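Local atomic coordinates of NADPH-flavin oxidoreductase (PDB entry 1BKJ), a protein that catalyses the NADPH-dependent reduction of FMN to FMNH2, supplying reduced flavin to bacterial luciferase in bioluminescence. Residues V45-R50 / C80-R85; F76-I81 / S149-G154; A33-S38 / G109-N114. All blocks are in the same frame, centred on the assembly; numbering follows the deposited sequence.

Contact 1: V45-R50 / C80-R85; sequences VVSIVR and CIDYQR
Val-45 lies over one face of the Tyr-83 ring, its CG1 3.5 Å from Tyr-83 CE1, while the ring's hydroxyl bonds to the carbonyl of Leu-100. The second flat group, the Arg-85 guanidinium, meets Val-46 at its edge: NH2 gives a nearly straight bond (171°) to Val-46 O at 2.9 Å. That oxygen lies in the guanidinium plane, although the nitrogen stands well above the plane of the carbonyl. The same NH2 also serves Gln-44 O, whereas Arg-85 NH1 makes a weak bond to Ser-47 OG, approached obliquely. Ser-47 OG in turn donates to the anti lone pair of Asp-82 OD2 at 2.6 Å, and that oxygen also pairs with Tyr-181 OH of the second subunit. Strand 46-50, outermost in this chain's antiparallel sheet, meets the inner strand 75-82 here, with Ser-47 and Cys-80 as the hydrogen-bonded pair (Ser-47 N to Cys-80 O 2.9 Å, Cys-80 N to Ser-47 O 2.8 Å). Beyond them Asp-82 N reaches Val-45 O at 2.7 Å. With its CG anti to the backbone N (chi1 -169°), Asp-82 turns OD1 to Gln-84 N in an Asx turn at the start of helix 84-89, a bond of 2.8 Å.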
loop_
_atom_site.group_PDB
_atom_site.type_symbol
_atom_site.label_atom_id
_atom_site.label_comp_id
_atom_site.label_asym_id
_atom_site.label_seq_id
_atom_site.Cartn_x
_atom_site.Cartn_y
_atom_site.Cartn_z
ATOM N N VAL A 45 -10.133 0.873 7.055
ATOM C CA VAL A 45 -9.553 2.116 7.573
ATOM C C VAL A 45 -9.179 3.230 6.592
ATOM O O VAL A 45 -8.453 4.170 6.952
ATOM C CB VAL A 45 -8.315 1.784 8.450
ATOM C CG1 VAL A 45 -8.721 0.873 9.536
ATOM C CG2 VAL A 45 -7.196 1.134 7.625
ATOM N N VAL A 46 -9.644 3.100 5.355
ATOM C CA VAL A 46 -9.344 4.083 4.317
ATOM C C VAL A 46 -10.564 4.921 3.933
ATOM O O VAL A 46 -11.691 4.413 3.847
ATOM C CB VAL A 46 -8.770 3.393 3.042
ATOM C CG1 VAL A 46 -8.267 4.432 2.026
ATOM C CG2 VAL A 46 -7.643 2.421 3.417
ATOM N N SER A 47 -10.328 6.224 3.793
ATOM C CA SER A 47 -11.346 7.164 3.340
ATOM C C SER A 47 -10.775 7.885 2.134
ATOM O O SER A 47 -9.563 8.154 2.071
ATOM C CB SER A 47 -11.731 8.176 4.415
ATOM O OG SER A 47 -12.775 7.649 5.203
ATOM N N ILE A 48 -11.637 8.129 1.150
ATOM C CA ILE A 48 -11.251 8.830 -0.070
ATOM C C ILE A 48 -12.006 10.149 -0.118
ATOM O O ILE A 48 -13.197 10.185 0.172
ATOM C CB ILE A 48 -11.601 8.014 -1.358
ATOM C CG1 ILE A 48 -10.900 6.646 -1.340
ATOM C CG2 ILE A 48 -11.212 8.815 -2.646
ATOM C CD1 ILE A 48 -11.293 5.718 -2.478
ATOM N N VAL A 49 -11.296 11.240 -0.383
ATOM C CA VAL A 49 -11.948 12.535 -0.538
ATOM C C VAL A 49 -11.834 12.885 -2.022
ATOM O O VAL A 49 -10.725 13.017 -2.549
ATOM C CB VAL A 49 -11.342 13.674 0.341
ATOM C CG1 VAL A 49 -12.117 14.955 0.127
ATOM C CG2 VAL A 49 -11.379 13.316 1.824
ATOM N N ARG A 50 -12.981 12.909 -2.706
ATOM C CA ARG A 50 -13.058 13.267 -4.127
ATOM C C ARG A 50 -13.175 14.803 -4.172
ATOM O O ARG A 50 -14.108 15.380 -3.591
ATOM C CB ARG A 50 -14.287 12.624 -4.787
ATOM C CG ARG A 50 -14.398 12.918 -6.271
ATOM C CD ARG A 50 -15.767 12.589 -6.805
ATOM N NE ARG A 50 -15.892 12.972 -8.208
ATOM C CZ ARG A 50 -17.022 13.348 -8.798
ATOM N NH1 ARG A 50 -18.153 13.406 -8.114
ATOM N NH2 ARG A 50 -17.020 13.657 -10.085
ATOM N N CYS A 80 -6.904 8.837 2.627
ATOM C CA CYS A 80 -6.693 9.144 4.029
ATOM C C CYS A 80 -6.872 7.965 4.970
ATOM O O CYS A 80 -7.727 7.103 4.741
ATOM C CB CYS A 80 -7.713 10.213 4.485
ATOM S SG CYS A 80 -7.841 11.709 3.492
ATOM N N ILE A 81 -6.091 7.977 6.059
ATOM C CA ILE A 81 -6.213 6.983 7.145
ATOM C C ILE A 81 -7.459 7.478 7.895
ATOM O O ILE A 81 -7.616 8.688 8.099
ATOM C CB ILE A 81 -5.010 7.015 8.154
ATOM C CG1 ILE A 81 -3.706 6.621 7.462
ATOM C CG2 ILE A 81 -5.296 6.078 9.343
ATOM C CD1 ILE A 81 -2.466 6.791 8.301
ATOM N N ASP A 82 -8.344 6.563 8.276
ATOM C CA ASP A 82 -9.558 6.952 8.974
ATOM C C ASP A 82 -9.967 5.996 10.096
ATOM O O ASP A 82 -10.473 4.904 9.839
ATOM C CB ASP A 82 -10.707 7.080 7.958
ATOM C CG ASP A 82 -11.965 7.741 8.533
ATOM O OD1 ASP A 82 -12.091 7.924 9.759
ATOM O OD2 ASP A 82 -12.866 8.065 7.739
ATOM N N TYR A 83 -9.749 6.433 11.334
ATOM C CA TYR A 83 -10.187 5.678 12.508
ATOM C C TYR A 83 -11.290 6.477 13.209
ATOM O O TYR A 83 -11.712 6.131 14.314
ATOM C CB TYR A 83 -9.041 5.361 13.458
ATOM C CG TYR A 83 -8.124 4.275 12.949
ATOM C CD1 TYR A 83 -8.436 2.910 13.153
ATOM C CD2 TYR A 83 -6.949 4.596 12.234
ATOM C CE1 TYR A 83 -7.599 1.889 12.649
ATOM C CE2 TYR A 83 -6.104 3.584 11.717
ATOM C CZ TYR A 83 -6.434 2.240 11.925
ATOM O OH TYR A 83 -5.641 1.259 11.367
ATOM N N GLN A 84 -11.778 7.534 12.551
ATOM C CA GLN A 84 -12.866 8.329 13.100
ATOM C C GLN A 84 -14.195 7.579 12.961
ATOM O O GLN A 84 -15.071 7.732 13.807
ATOM C CB GLN A 84 -12.942 9.729 12.471
ATOM C CG GLN A 84 -14.024 10.674 13.091
ATOM C CD GLN A 84 -13.953 10.793 14.610
ATOM O OE1 GLN A 84 -14.979 10.730 15.283
ATOM N NE2 GLN A 84 -12.749 10.927 15.153
ATOM N N ARG A 85 -14.326 6.745 11.927
ATOM C CA ARG A 85 -15.538 5.934 11.751
ATOM C C ARG A 85 -15.710 5.023 12.961
ATOM O O ARG A 85 -16.774 4.989 13.585
ATOM C CB ARG A 85 -15.457 5.062 10.498
ATOM C CG ARG A 85 -16.042 5.699 9.265
ATOM C CD ARG A 85 -16.277 4.668 8.164
ATOM N NE ARG A 85 -15.047 4.055 7.676
ATOM C CZ ARG A 85 -14.339 4.479 6.628
ATOM N NH1 ARG A 85 -14.719 5.545 5.921
ATOM N NH2 ARG A 85 -13.262 3.802 6.257
#

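Contact 2: F76-I81 / S149-G154; sequences FLVFCI and SAVLFG
Strands 76-81 and 149-154 run antiparallel, and a classic beta bulge, in which Leu-152 and Phe-153 both face Phe-79, shifts their register by one residue. Phe-79 N bonds to Phe-153 O at 2.8 Å and Phe-79 O accepts from Leu-152 N at 3.1 Å, so one residue is gripped by both members of the bulge. The two phenylalanine rings are nearly parallel, planes at 20°, but slid so far apart that they barely overlap. What covers a face of Phe-153 is instead Phe-79 CB, a CH-pi contact 4.1 Å from the ring centroid and offset toward the rim. Phe-153 CG sits between its backbone N and carbonyl carbon (chi1 54°), which lifts the ring over this methylene. Past the bulge, Ile-81 CG1 packs on Leu-152 CD1 at 3.7 Å; on the other face Val-78 CG1 meets Val-151 CG2 at 3.6 Å. Ile-81 O takes two donors, Ala-150 N and Ser-149 OG, the hydroxyl lying in the carbonyl plane at 3.0 Å. Both strands are central in the four-stranded sheet, between 46-50 and 125-129; helix 98-121 covers the side bearing Phe-79, Leu-152 and Phe-153, and Leu-143 and Leu-145 pack on Val-78 and Cys-80.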
loop_
_atom_site.group_PDB
_atom_site.type_symbol
_atom_site.label_atom_id
_atom_site.label_comp_id
_atom_site.label_asym_id
_atom_site.label_seq_id
_atom_site.Cartn_x
_atom_site.Cartn_y
_atom_site.Cartn_z
ATOM N N PHE A 76 -9.541 14.033 -9.024
ATOM C CA PHE A 76 -8.476 14.056 -8.030
ATOM C C PHE A 76 -9.023 13.449 -6.742
ATOM O O PHE A 76 -9.937 14.000 -6.127
ATOM C CB PHE A 76 -7.918 15.463 -7.782
ATOM C CG PHE A 76 -6.672 15.483 -6.915
ATOM C CD1 PHE A 76 -5.462 14.918 -7.381
ATOM C CD2 PHE A 76 -6.711 16.021 -5.608
ATOM C CE1 PHE A 76 -4.305 14.877 -6.563
ATOM C CE2 PHE A 76 -5.553 15.989 -4.773
ATOM C CZ PHE A 76 -4.352 15.413 -5.260
ATOM N N LEU A 77 -8.445 12.307 -6.363
ATOM C CA LEU A 77 -8.823 11.543 -5.168
ATOM C C LEU A 77 -7.736 11.644 -4.096
ATOM O O LEU A 77 -6.555 11.512 -4.410
ATOM C CB LEU A 77 -9.003 10.068 -5.533
ATOM C CG LEU A 77 -9.906 9.654 -6.694
ATOM C CD1 LEU A 77 -9.841 8.152 -6.839
ATOM C CD2 LEU A 77 -11.349 10.124 -6.468
ATOM N N VAL A 78 -8.126 11.908 -2.844
ATOM C CA VAL A 78 -7.174 12.013 -1.738
ATOM C C VAL A 78 -7.424 10.839 -0.786
ATOM O O VAL A 78 -8.531 10.681 -0.272
ATOM C CB VAL A 78 -7.305 13.359 -0.970
ATOM C CG1 VAL A 78 -6.172 13.512 0.042
ATOM C CG2 VAL A 78 -7.297 14.554 -1.924
ATOM N N PHE A 79 -6.389 10.021 -0.574
ATOM C CA PHE A 79 -6.470 8.843 0.288
ATOM C C PHE A 79 -6.037 9.174 1.681
ATOM O O PHE A 79 -4.939 9.688 1.894
ATOM C CB PHE A 79 -5.634 7.710 -0.284
ATOM C CG PHE A 79 -6.230 7.096 -1.508
ATOM C CD1 PHE A 79 -6.146 7.746 -2.758
ATOM C CD2 PHE A 79 -6.939 5.890 -1.410
ATOM C CE1 PHE A 79 -6.779 7.199 -3.905
ATOM C CE2 PHE A 79 -7.573 5.331 -2.537
ATOM C CZ PHE A 79 -7.496 5.987 -3.795
ATOM N N CYS A 80 -6.904 8.837 2.627
ATOM C CA CYS A 80 -6.693 9.144 4.029
ATOM C C CYS A 80 -6.872 7.965 4.970
ATOM O O CYS A 80 -7.727 7.103 4.741
ATOM C CB CYS A 80 -7.713 10.213 4.485
ATOM S SG CYS A 80 -7.841 11.709 3.492
ATOM N N ILE A 81 -6.091 7.977 6.059
ATOM C CA ILE A 81 -6.213 6.983 7.145
ATOM C C ILE A 81 -7.459 7.478 7.895
ATOM O O ILE A 81 -7.616 8.688 8.099
ATOM C CB ILE A 81 -5.010 7.015 8.154
ATOM C CG1 ILE A 81 -3.706 6.621 7.462
ATOM C CG2 ILE A 81 -5.296 6.078 9.343
ATOM C CD1 ILE A 81 -2.466 6.791 8.301
ATOM N N SER A 149 -7.706 10.852 11.932
ATOM C CA SER A 149 -7.668 10.844 10.476
ATOM C C SER A 149 -6.467 11.656 10.012
ATOM O O SER A 149 -6.151 12.673 10.615
ATOM C CB SER A 149 -8.961 11.489 9.953
ATOM O OG SER A 149 -9.131 11.293 8.568
ATOM N N ALA A 150 -5.825 11.229 8.923
ATOM C CA ALA A 150 -4.655 11.933 8.368
ATOM C C ALA A 150 -4.538 11.731 6.866
ATOM O O ALA A 150 -4.947 10.698 6.358
ATOM C CB ALA A 150 -3.377 11.460 9.038
ATOM N N VAL A 151 -3.979 12.717 6.162
ATOM C CA VAL A 151 -3.787 12.635 4.710
ATOM C C VAL A 151 -2.503 11.866 4.405
ATOM O O VAL A 151 -1.516 12.000 5.132
ATOM C CB VAL A 151 -3.788 14.065 4.017
ATOM C CG1 VAL A 151 -2.751 14.989 4.622
ATOM C CG2 VAL A 151 -3.534 13.947 2.505
ATOM N N LEU A 152 -2.553 11.013 3.382
ATOM C CA LEU A 152 -1.401 10.239 2.953
ATOM C C LEU A 152 -0.926 10.627 1.561
ATOM O O LEU A 152 0.245 10.931 1.376
ATOM C CB LEU A 152 -1.679 8.744 3.022
ATOM C CG LEU A 152 -1.717 8.096 4.405
ATOM C CD1 LEU A 152 -1.907 6.625 4.194
ATOM C CD2 LEU A 152 -0.431 8.348 5.210
ATOM N N PHE A 153 -1.809 10.560 0.570
ATOM C CA PHE A 153 -1.447 10.932 -0.793
ATOM C C PHE A 153 -2.691 11.195 -1.621
ATOM O O PHE A 153 -3.792 10.827 -1.230
ATOM C CB PHE A 153 -0.566 9.848 -1.475
ATOM C CG PHE A 153 -1.163 8.459 -1.469
ATOM C CD1 PHE A 153 -2.060 8.052 -2.479
ATOM C CD2 PHE A 153 -0.867 7.556 -0.431
ATOM C CE1 PHE A 153 -2.660 6.783 -2.455
ATOM C CE2 PHE A 153 -1.467 6.272 -0.388
ATOM C CZ PHE A 153 -2.366 5.884 -1.404
ATOM N N GLY A 154 -2.480 11.812 -2.777
ATOM C CA GLY A 154 -3.553 12.072 -3.711
ATOM C C GLY A 154 -3.348 11.212 -4.950
ATOM O O GLY A 154 -2.371 10.451 -5.034
#

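Contact 3: A33-S38 / G109-N114; sequences AGLAAS and GIMAQN. With FMN (flavin mononucleotide), chain F.
Ile-110 meets Ala-37 through its CG2 branch, 3.8 Å from Ala-37 CB, while its other branch extends to the cofactor, with CD1 3.5 Å from the flavin methyl C8M. The two branches thus join the protein contact to the FMN pocket, where the cofactor's hydrogen-bonding partners include His-11, Arg-15 and Lys-167 of the second subunit. Ser-38, which follows Ala-37, touches the same FMN, its CB 3.3 Å from the ribityl oxygen O3'.

One residue on, Met-111 lies alongside the last turn of helix 24-35. Its chain leaves with CG anti to the backbone N (chi1 -178°) and bends only at chi3 (-89°), which carries Met-111 CE back toward Leu-35 CD2 at 4.2 Å. On the way Met-111 CG passes 3.4 Å from Gly-34 O. Gly-34 brings no side chain of its own into this close passage, and its CA comes to 4.8 Å from Met-111 CA, the closest approach of CA atoms between the two segments.

Asn-114, one turn further along helix 98-121, supplies the polar link. Asn-114 ND2 donates to Ala-33 O at 3.0 Å, a bent bond (135°) with the acceptor tilted from the amide plane, and also to a water held weakly by Ala-36 O. The other end of the amide, OD1, accepts from Gln-113 NE2 of the second subunit, which should hold the amide in one orientation. Ala-33 O is a carbonyl of the final helical turn, where the backbone bond it receives from Ala-36 N is weak. The geometry is consistent with the amide N-H supplementing that weak backbone bond at the helix end, and the same side chain ties the helix end to the second subunit, while contact with the flavin is left to Ser-38 and Ile-110.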
loop_
_atom_site.group_PDB
_atom_site.type_symbol
_atom_site.label_atom_id
_atom_site.label_comp_id
_atom_site.label_asym_id
_atom_site.label_seq_id
_atom_site.Cartn_x
_atom_site.Cartn_y
_atom_site.Cartn_z
ATOM N N ALA A 33 -13.643 -1.013 -7.621
ATOM C CA ALA A 33 -12.404 -1.769 -7.767
ATOM C C ALA A 33 -11.526 -1.547 -6.529
ATOM O O ALA A 33 -10.933 -2.494 -6.002
ATOM C CB ALA A 33 -11.673 -1.339 -9.011
ATOM N N GLY A 34 -11.510 -0.302 -6.041
ATOM C CA GLY A 34 -10.765 0.044 -4.852
ATOM C C GLY A 34 -11.360 -0.644 -3.631
ATOM O O GLY A 34 -10.619 -1.238 -2.839
ATOM N N LEU A 35 -12.694 -0.646 -3.525
ATOM C CA LEU A 35 -13.387 -1.270 -2.398
ATOM C C LEU A 35 -13.189 -2.782 -2.313
ATOM O O LEU A 35 -13.155 -3.330 -1.221
ATOM C CB LEU A 35 -14.875 -0.928 -2.410
ATOM C CG LEU A 35 -15.263 0.515 -2.092
ATOM C CD1 LEU A 35 -16.749 0.648 -2.287
ATOM C CD2 LEU A 35 -14.879 0.895 -0.682
ATOM N N ALA A 36 -12.952 -3.415 -3.460
ATOM C CA ALA A 36 -12.719 -4.857 -3.565
ATOM C C ALA A 36 -11.333 -5.303 -3.050
ATOM O O ALA A 36 -11.040 -6.506 -3.011
ATOM C CB ALA A 36 -12.925 -5.322 -5.020
ATOM N N ALA A 37 -10.491 -4.343 -2.650
ATOM C CA ALA A 37 -9.147 -4.639 -2.127
ATOM C C ALA A 37 -9.201 -5.323 -0.755
ATOM O O ALA A 37 -10.164 -5.134 -0.008
ATOM C CB ALA A 37 -8.343 -3.355 -2.015
ATOM N N SER A 38 -8.169 -6.113 -0.431
ATOM C CA SER A 38 -8.059 -6.775 0.877
ATOM C C SER A 38 -7.976 -5.691 1.953
ATOM O O SER A 38 -7.460 -4.600 1.696
ATOM C CB SER A 38 -6.786 -7.623 0.951
ATOM O OG SER A 38 -6.848 -8.741 0.096
ATOM N N GLY A 109 -2.342 1.960 0.213
ATOM C CA GLY A 109 -1.557 1.604 -0.960
ATOM C C GLY A 109 -2.217 0.485 -1.766
ATOM O O GLY A 109 -2.293 0.569 -2.992
ATOM N N ILE A 110 -2.722 -0.546 -1.079
ATOM C CA ILE A 110 -3.418 -1.677 -1.714
ATOM C C ILE A 110 -4.677 -1.169 -2.441
ATOM O O ILE A 110 -4.868 -1.448 -3.621
ATOM C CB ILE A 110 -3.835 -2.747 -0.657
ATOM C CG1 ILE A 110 -2.591 -3.353 -0.015
ATOM C CG2 ILE A 110 -4.686 -3.867 -1.280
ATOM C CD1 ILE A 110 -2.887 -4.153 1.207
ATOM N N MET A 111 -5.503 -0.403 -1.734
ATOM C CA MET A 111 -6.732 0.141 -2.304
ATOM C C MET A 111 -6.487 1.061 -3.505
ATOM O O MET A 111 -7.155 0.913 -4.548
ATOM C CB MET A 111 -7.540 0.882 -1.233
ATOM C CG MET A 111 -8.835 1.432 -1.750
ATOM S SD MET A 111 -9.795 2.270 -0.564
ATOM C CE MET A 111 -10.717 0.925 0.043
ATOM N N ALA A 112 -5.540 1.993 -3.345
ATOM C CA ALA A 112 -5.192 2.946 -4.395
ATOM C C ALA A 112 -4.671 2.292 -5.660
ATOM O O ALA A 112 -4.989 2.744 -6.764
ATOM C CB ALA A 112 -4.218 3.958 -3.891
ATOM N N GLN A 113 -3.914 1.204 -5.503
ATOM C CA GLN A 113 -3.389 0.498 -6.654
ATOM C C GLN A 113 -4.497 -0.194 -7.427
ATOM O O GLN A 113 -4.421 -0.271 -8.645
ATOM C CB GLN A 113 -2.245 -0.451 -6.271
ATOM C CG GLN A 113 -1.520 -1.133 -7.447
ATOM C CD GLN A 113 -0.966 -0.176 -8.512
ATOM O OE1 GLN A 113 -0.747 1.006 -8.261
ATOM N NE2 GLN A 113 -0.720 -0.705 -9.700
ATOM N N ASN A 114 -5.547 -0.632 -6.728
ATOM C CA ASN A 114 -6.701 -1.251 -7.385
ATOM C C ASN A 114 -7.438 -0.187 -8.216
ATOM O O ASN A 114 -7.774 -0.433 -9.377
ATOM C CB ASN A 114 -7.649 -1.864 -6.357
ATOM C CG ASN A 114 -7.470 -3.363 -6.206
ATOM O OD1 ASN A 114 -6.506 -3.952 -6.680
ATOM N ND2 ASN A 114 -8.421 -3.988 -5.548
HETATM N N1 FMN F . -5.918 -12.780 6.692
HETATM C C2 FMN F . -5.528 -13.843 7.464
HETATM O O2 FMN F . -6.160 -14.878 7.504
HETATM N N3 FMN F . -4.374 -13.586 8.206
HETATM C C4 FMN F . -3.577 -12.430 8.201
HETATM O O4 FMN F . -2.546 -12.411 8.885
HETATM C C4A FMN F . -4.137 -11.350 7.389
HETATM N N5 FMN F . -3.343 -10.204 7.244
HETATM C C5A FMN F . -3.696 -9.177 6.365
HETATM C C6 FMN F . -2.847 -8.084 6.268
HETATM C C7 FMN F . -3.117 -7.102 5.318
HETATM C C7M FMN F . -1.970 -6.143 4.968
HETATM C C8 FMN F . -4.345 -7.122 4.557
HETATM C C8M FMN F . -4.731 -6.053 3.571
HETATM C C9 FMN F . -5.252 -8.175 4.702
HETATM C C9A FMN F . -4.915 -9.274 5.575
HETATM N N10 FMN F . -5.710 -10.465 5.697
HETATM C C10 FMN F . -5.311 -11.514 6.577
HETATM C "C1'" FMN F . -6.738 -10.765 4.834
HETATM C "C2'" FMN F . -8.187 -10.511 5.295
HETATM O "O2'" FMN F . -8.551 -10.449 6.652
HETATM C "C3'" FMN F . -9.124 -9.918 4.323
HETATM O "O3'" FMN F . -8.581 -9.116 3.307
HETATM C "C4'" FMN F . -10.560 -9.656 4.663
HETATM O "O4'" FMN F . -11.140 -10.050 5.902
HETATM C "C5'" FMN F . -11.451 -9.189 3.579
HETATM O "O5'" FMN F . -11.701 -10.456 2.917
HETATM P P FMN F . -11.322 -10.807 1.421
HETATM O O1P FMN F . -12.237 -9.955 0.666
HETATM O O2P FMN F . -11.629 -12.235 1.343
HETATM O O3P FMN F . -9.897 -10.491 1.189
HETATM O O HOH W 1 -9.466 -6.900 -5.386
#

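Overall arrangement
All three contacts are buried, but their chemistry follows their place in the fold. Contacts 1 and 2 share strand 75-82 and, through Cys-80 and Ile-81, pair its two edges with different neighbours in one sheet. Contact 2, nearest the centre of the chain, is mostly apolar beyond its backbone bonds; contact 1, at the strand that is outermost within the chain, carries a charged and hydroxyl network, and beyond it strand 46-50 pairs in parallel with a strand of the second subunit. Contact 3 is helical, with one direct hydrogen bond, and reaches FMN at the dimer interface. Met-111 packs on Val-46 of contact 1, and Ala-112 on Phe-79 and Phe-153 of contact 2, so helix 98-121 joins all three.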